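Local coordinates for chloromuconate cycloisomerase (Rhodococcus opacus, PDB 4M0X), which is an enolase-superfamily protein of the muconate cycloisomerase type that carries a manganese ion in its barrel domain, at residues D176-R179 with V180-L184; I79-D82 with P83-G87. All blocks are in the same frame, centred on the assembly; numbering follows the deposited sequence.

Interaction 1 (D176-R179 with V180-L184)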
ATOM      1  N   ASP A 176     -33.121 -16.908   8.365  1.00 37.02           N
ATOM      2  CA  ASP A 176     -32.073 -17.647   9.100  1.00 37.46           C
ATOM      3  C   ASP A 176     -31.635 -16.990  10.403  1.00 36.60           C
ATOM      4  O   ASP A 176     -31.435 -17.673  11.403  1.00 36.79           O
ATOM      5  CB  ASP A 176     -30.819 -17.882   8.219  1.00 36.80           C
ATOM      6  CG  ASP A 176     -30.155 -19.236   8.482  1.00 34.78           C
ATOM      7  OD1 ASP A 176     -30.716 -20.051   9.259  1.00 36.98           O
ATOM      8  OD2 ASP A 176     -29.080 -19.498   7.908  1.00 31.78           O
ATOM      9  N   SER A 177     -31.477 -15.670  10.369  1.00 36.18           N
ATOM     10  CA  SER A 177     -30.968 -14.907  11.495  1.00 33.93           C
ATOM     11  C   SER A 177     -32.015 -14.680  12.533  1.00 35.46           C
ATOM     12  O   SER A 177     -31.702 -14.576  13.709  1.00 36.71           O
ATOM     13  CB  SER A 177     -30.446 -13.561  11.032  1.00 31.87           C
ATOM     14  OG  SER A 177     -29.388 -13.756  10.122  1.00 31.51           O
ATOM     15  N   ARG A 178     -33.263 -14.576  12.104  1.00 40.76           N
ATOM     16  CA  ARG A 178     -34.358 -14.491  13.059  1.00 46.64           C
ATOM     17  C   ARG A 178     -34.409 -15.834  13.818  1.00 42.86           C
ATOM     18  O   ARG A 178     -34.395 -15.869  15.048  1.00 39.84           O
ATOM     19  CB  ARG A 178     -35.669 -14.172  12.337  1.00 55.26           C
ATOM     20  CG  ARG A 178     -36.556 -13.180  13.071  1.00 68.68           C
ATOM     21  CD  ARG A 178     -37.243 -13.791  14.293  1.00 73.36           C
ATOM     22  NE  ARG A 178     -37.336 -12.826  15.392  1.00 80.89           N
ATOM     23  CZ  ARG A 178     -36.677 -12.914  16.548  1.00 82.67           C
ATOM     24  NH1 ARG A 178     -35.874 -13.942  16.799  1.00 81.34           N
ATOM     25  NH2 ARG A 178     -36.835 -11.974  17.471  1.00 87.08           N
ATOM     26  N   ARG A 179     -34.396 -16.933  13.070  1.00 39.77           N
ATOM     27  CA  ARG A 179     -34.329 -18.261  13.656  1.00 40.33           C
ATOM     28  C   ARG A 179     -33.234 -18.346  14.708  1.00 41.53           C
ATOM     29  O   ARG A 179     -33.456 -18.841  15.815  1.00 45.05           O
ATOM     30  CB  ARG A 179     -34.108 -19.324  12.572  1.00 38.35           C
ATOM     31  CG  ARG A 179     -33.913 -20.738  13.097  1.00 35.48           C
ATOM     32  CD  ARG A 179     -33.644 -21.711  11.965  1.00 34.13           C
ATOM     33  NE  ARG A 179     -32.350 -21.495  11.304  1.00 35.01           N
ATOM     34  CZ  ARG A 179     -31.195 -22.059  11.677  1.00 35.54           C
ATOM     35  NH1 ARG A 179     -31.127 -22.900  12.716  1.00 34.34           N
ATOM     36  NH2 ARG A 179     -30.091 -21.802  10.989  1.00 34.82           N
ATOM     37  N   VAL A 180     -32.050 -17.855  14.376  1.00 40.07           N
ATOM     38  CA  VAL A 180     -30.929 -17.991  15.299  1.00 39.74           C
ATOM     39  C   VAL A 180     -31.112 -17.076  16.500  1.00 42.41           C
ATOM     40  O   VAL A 180     -30.805 -17.471  17.632  1.00 45.82           O
ATOM     41  CB  VAL A 180     -29.577 -17.793  14.596  1.00 35.12           C
ATOM     42  CG1 VAL A 180     -28.434 -17.736  15.589  1.00 34.87           C
ATOM     43  CG2 VAL A 180     -29.359 -18.938  13.640  1.00 33.82           C
ATOM     44  N   LEU A 181     -31.633 -15.875  16.256  1.00 42.98           N
ATOM     45  CA  LEU A 181     -31.877 -14.926  17.338  1.00 44.66           C
ATOM     46  C   LEU A 181     -32.865 -15.546  18.315  1.00 49.52           C
ATOM     47  O   LEU A 181     -32.804 -15.283  19.520  1.00 52.29           O
ATOM     48  CB  LEU A 181     -32.412 -13.584  16.817  1.00 40.90           C
ATOM     49  CG  LEU A 181     -31.489 -12.592  16.084  1.00 38.96           C
ATOM     50  CD1 LEU A 181     -32.327 -11.585  15.319  1.00 38.43           C
ATOM     51  CD2 LEU A 181     -30.520 -11.860  16.991  1.00 36.02           C
ATOM     52  N   ASP A 182     -33.764 -16.378  17.788  1.00 52.74           N
ATOM     53  CA  ASP A 182     -34.756 -17.050  18.616  1.00 55.36           C
ATOM     54  C   ASP A 182     -34.081 -17.908  19.645  1.00 51.16           C
ATOM     55  O   ASP A 182     -34.341 -17.760  20.825  1.00 55.37           O
ATOM     56  CB  ASP A 182     -35.682 -17.921  17.779  1.00 58.55           C
ATOM     57  CG  ASP A 182     -36.950 -17.217  17.399  1.00 66.18           C
ATOM     58  OD1 ASP A 182     -36.932 -15.967  17.261  1.00 66.93           O
ATOM     59  OD2 ASP A 182     -37.971 -17.923  17.238  1.00 67.19           O
ATOM     60  N   VAL A 183     -33.200 -18.792  19.187  1.00 47.31           N
ATOM     61  CA  VAL A 183     -32.534 -19.751  20.061  1.00 43.73           C
ATOM     62  C   VAL A 183     -31.589 -19.079  21.045  1.00 43.45           C
ATOM     63  O   VAL A 183     -31.435 -19.539  22.166  1.00 44.62           O
ATOM     64  CB  VAL A 183     -31.749 -20.779  19.257  1.00 42.39           C
ATOM     65  CG1 VAL A 183     -31.073 -21.755  20.201  1.00 42.30           C
ATOM     66  CG2 VAL A 183     -32.673 -21.508  18.292  1.00 40.33           C
ATOM     67  N   LEU A 184     -30.982 -17.980  20.618  1.00 42.50           N
ATOM     68  CA  LEU A 184     -30.093 -17.202  21.450  1.00 42.88           C
ATOM     69  C   LEU A 184     -30.807 -16.565  22.633  1.00 44.66           C
ATOM     70  O   LEU A 184     -30.162 -16.063  23.567  1.00 47.23           O
ATOM     71  CB  LEU A 184     -29.438 -16.105  20.613  1.00 43.20           C
ATOM     72  CG  LEU A 184     -28.321 -16.494  19.668  1.00 41.57           C
ATOM     73  CD1 LEU A 184     -28.335 -15.590  18.450  1.00 39.72           C
ATOM     74  CD2 LEU A 184     -27.013 -16.380  20.426  1.00 41.88           C
TER

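Interaction 2 (I79-D82 with P83-G87)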
ATOM      1  N   ILE A  79       1.951 -48.756  -1.800  1.00 37.51           N
ATOM      2  CA  ILE A  79       2.334 -50.168  -1.838  1.00 36.48           C
ATOM      3  C   ILE A  79       3.838 -50.336  -2.163  1.00 36.97           C
ATOM      4  O   ILE A  79       4.331 -49.844  -3.187  1.00 33.61           O
ATOM      5  CB  ILE A  79       1.502 -50.935  -2.884  1.00 38.06           C
ATOM      6  CG1 ILE A  79       0.006 -50.571  -2.806  1.00 39.27           C
ATOM      7  CG2 ILE A  79       1.778 -52.433  -2.803  1.00 38.13           C
ATOM      8  CD1 ILE A  79      -0.817 -51.282  -1.747  1.00 38.33           C
ATOM      9  N   GLY A  80       4.559 -51.017  -1.278  1.00 37.31           N
ATOM     10  CA  GLY A  80       5.977 -51.320  -1.485  1.00 37.92           C
ATOM     11  C   GLY A  80       6.947 -50.303  -0.913  1.00 38.58           C
ATOM     12  O   GLY A  80       8.178 -50.478  -1.015  1.00 38.42           O
ATOM     13  N   ARG A  81       6.386 -49.242  -0.320  1.00 37.28           N
ATOM     14  CA  ARG A  81       7.150 -48.152   0.285  1.00 35.11           C
ATOM     15  C   ARG A  81       7.534 -48.445   1.729  1.00 34.32           C
ATOM     16  O   ARG A  81       6.915 -49.281   2.402  1.00 31.50           O
ATOM     17  CB  ARG A  81       6.350 -46.852   0.204  1.00 38.63           C
ATOM     18  CG  ARG A  81       6.490 -45.920   1.415  1.00 42.53           C
ATOM     19  CD  ARG A  81       6.002 -44.464   1.242  1.00 42.67           C
ATOM     20  NE  ARG A  81       6.235 -43.873  -0.083  1.00 42.83           N
ATOM     21  CZ  ARG A  81       7.420 -43.498  -0.565  1.00 42.70           C
ATOM     22  NH1 ARG A  81       8.518 -43.651   0.183  1.00 40.77           N
ATOM     23  NH2 ARG A  81       7.499 -42.969  -1.801  1.00 39.63           N
ATOM     24  N   ASP A  82       8.582 -47.765   2.189  1.00 35.22           N
ATOM     25  CA  ASP A  82       8.974 -47.777   3.596  1.00 37.33           C
ATOM     26  C   ASP A  82       7.947 -46.991   4.449  1.00 39.45           C
ATOM     27  O   ASP A  82       7.784 -45.775   4.285  1.00 40.97           O
ATOM     28  CB  ASP A  82      10.372 -47.184   3.725  1.00 38.49           C
ATOM     29  CG  ASP A  82      10.972 -47.338   5.125  1.00 42.16           C
ATOM     30  OD1 ASP A  82      10.295 -47.813   6.089  1.00 40.17           O
ATOM     31  OD2 ASP A  82      12.157 -46.948   5.248  1.00 42.70           O
ATOM     32  N   PRO A  83       7.256 -47.690   5.365  1.00 38.55           N
ATOM     33  CA  PRO A  83       6.153 -47.126   6.133  1.00 38.48           C
ATOM     34  C   PRO A  83       6.551 -45.904   6.958  1.00 39.89           C
ATOM     35  O   PRO A  83       5.677 -45.079   7.292  1.00 40.94           O
ATOM     36  CB  PRO A  83       5.752 -48.258   7.081  1.00 38.48           C
ATOM     37  CG  PRO A  83       6.430 -49.482   6.608  1.00 38.62           C
ATOM     38  CD  PRO A  83       7.585 -49.064   5.771  1.00 40.20           C
ATOM     39  N   SER A  84       7.841 -45.797   7.296  1.00 35.24           N
ATOM     40  CA  SER A  84       8.330 -44.669   8.100  1.00 35.69           C
ATOM     41  C   SER A  84       8.578 -43.384   7.291  1.00 34.16           C
ATOM     42  O   SER A  84       8.857 -42.338   7.880  1.00 32.98           O
ATOM     43  CB  SER A  84       9.600 -45.044   8.868  1.00 33.88           C
ATOM     44  OG  SER A  84      10.659 -45.356   7.971  1.00 32.53           O
ATOM     45  N   THR A  85       8.502 -43.481   5.962  1.00 31.54           N
ATOM     46  CA  THR A  85       8.799 -42.341   5.082  1.00 30.70           C
ATOM     47  C   THR A  85       7.499 -41.639   4.661  1.00 30.56           C
ATOM     48  O   THR A  85       7.132 -41.609   3.476  1.00 32.45           O
ATOM     49  CB  THR A  85       9.719 -42.703   3.872  1.00 27.80           C
ATOM     50  OG1 THR A  85       9.181 -43.796   3.119  1.00 27.08           O
ATOM     51  CG2 THR A  85      11.056 -43.112   4.350  1.00 27.85           C
ATOM     52  N   ILE A  86       6.820 -41.079   5.661  1.00 29.06           N
ATOM     53  CA  ILE A  86       5.527 -40.403   5.501  1.00 26.96           C
ATOM     54  C   ILE A  86       5.702 -39.106   4.735  1.00 27.59           C
ATOM     55  O   ILE A  86       4.827 -38.714   3.945  1.00 27.75           O
ATOM     56  CB  ILE A  86       4.875 -40.150   6.881  1.00 26.01           C
ATOM     57  CG1 ILE A  86       4.535 -41.495   7.539  1.00 26.16           C
ATOM     58  CG2 ILE A  86       3.604 -39.311   6.771  1.00 25.04           C
ATOM     59  CD1 ILE A  86       5.053 -41.625   8.947  1.00 24.79           C
ATOM     60  N   GLY A  87       6.840 -38.455   4.965  1.00 26.70           N
ATOM     61  CA  GLY A  87       7.197 -37.232   4.250  1.00 27.36           C
ATOM     62  C   GLY A  87       7.213 -37.440   2.750  1.00 27.27           C
ATOM     63  O   GLY A  87       6.545 -36.704   2.003  1.00 25.75           O
TER

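Interaction 1 (D176-R179 with V180-L184)
V180 and R179 meet on the inward side of helix 173-183, the helix of a beta-alpha-beta unit between strands 163-167 and 192-196 in the enolase-type barrel. The backbone supplies the i to i+4 bonds of an alpha helix, such as V180 N to D176 O at 3.0 Å and L181 N to S177 O at 2.9 Å; the bond from V183 N to R179 O is weak.

The buried side is closely filled. V180 sets CG1 anti to its backbone N (chi1 172°), which leaves CG2 beside that nitrogen and over one face of the R179 guanidinium; a beta-branched residue suits this place because its second methyl can turn back over the preceding turn while V180 also packs on F166 of strand 163-167. Farther along, V183 also rests on F166, and L181, at the margin of this side, packs on I212 of helix 203-215. S177, small enough to fit against W209 and L213 of that helix, hydrogen-bonds through OG to A173 O.

The outer side is looser. R178 is exposed, and its chain, bent at chi2 and chi3, brings the guanidinium to D182 in an ion pair whose modelled closeness is doubtful.

Inside, R179 reaches one turn back in a side-on salt bridge to a single oxygen: NE at 3.0 Å and NH2 at 2.5 Å both grip D176 OD1, while NH2 also bonds K167 O and D176 OD2 accepts from G169 N.

Interaction 2 (I79-D82 with P83-G87)
R81 and T85 meet through a side-chain hydrogen bond: NH1 of R81 gives to OG1 of T85 at 3.0 Å, with the oxygen tilted 17° from the guanidinium plane. The long arginine chain, bent at chi3, can span the turn, and its NE is held by V77 O. T85 OG1 passes the link on, donating to D82 O at 2.7 Å in the carbonyl plane, on a lone pair. With chi1 at 54°, OG1 sits between the backbone N and the carbonyl carbon of T85, a rotamer that brings it back over the turn.

Among backbone groups, T85 N also donates to D82 O, at 2.9 Å and from above the carbonyl plane. This closes a type I beta turn from D82 to T85 in the N-terminal domain, between helices 63-74 and 86-96. T85 holds the N-cap position of the second helix, but OG1 makes no capping bond. P83 suits the second place of the turn, where its ring fixes phi near -59°.

The carboxylate makes a further set of bonds. D82 OD1 accepts S84 OG at 3.1 Å from above its plane, and weakly S84 N at 3.4 Å; serine's short side chain puts its hydroxyl close to a carboxylate only two residues back. In nonpolar packing, P83 lies on I5 of strand 5-17, and T85 on L130 of the second subunit.

How the interactions relate
Interaction 1 belongs to the barrel domain and interaction 2 to the N-terminal domain, and they lie on opposite sides of the chain's centre. Their centres are 50 Å apart and their nearest atoms about 38 Å, so neither touches the other. Interaction 1 connects to the metal site through the chain: strand 192-196, which follows its helix, ends at D196, which with E222 and D247 makes the manganese site, and the D176 side chain is about 13 Å from the ion. Interaction 2, earlier in the chain, lies at the chain surface, where S84 and T85 pack on D125 and L130 of the second subunit.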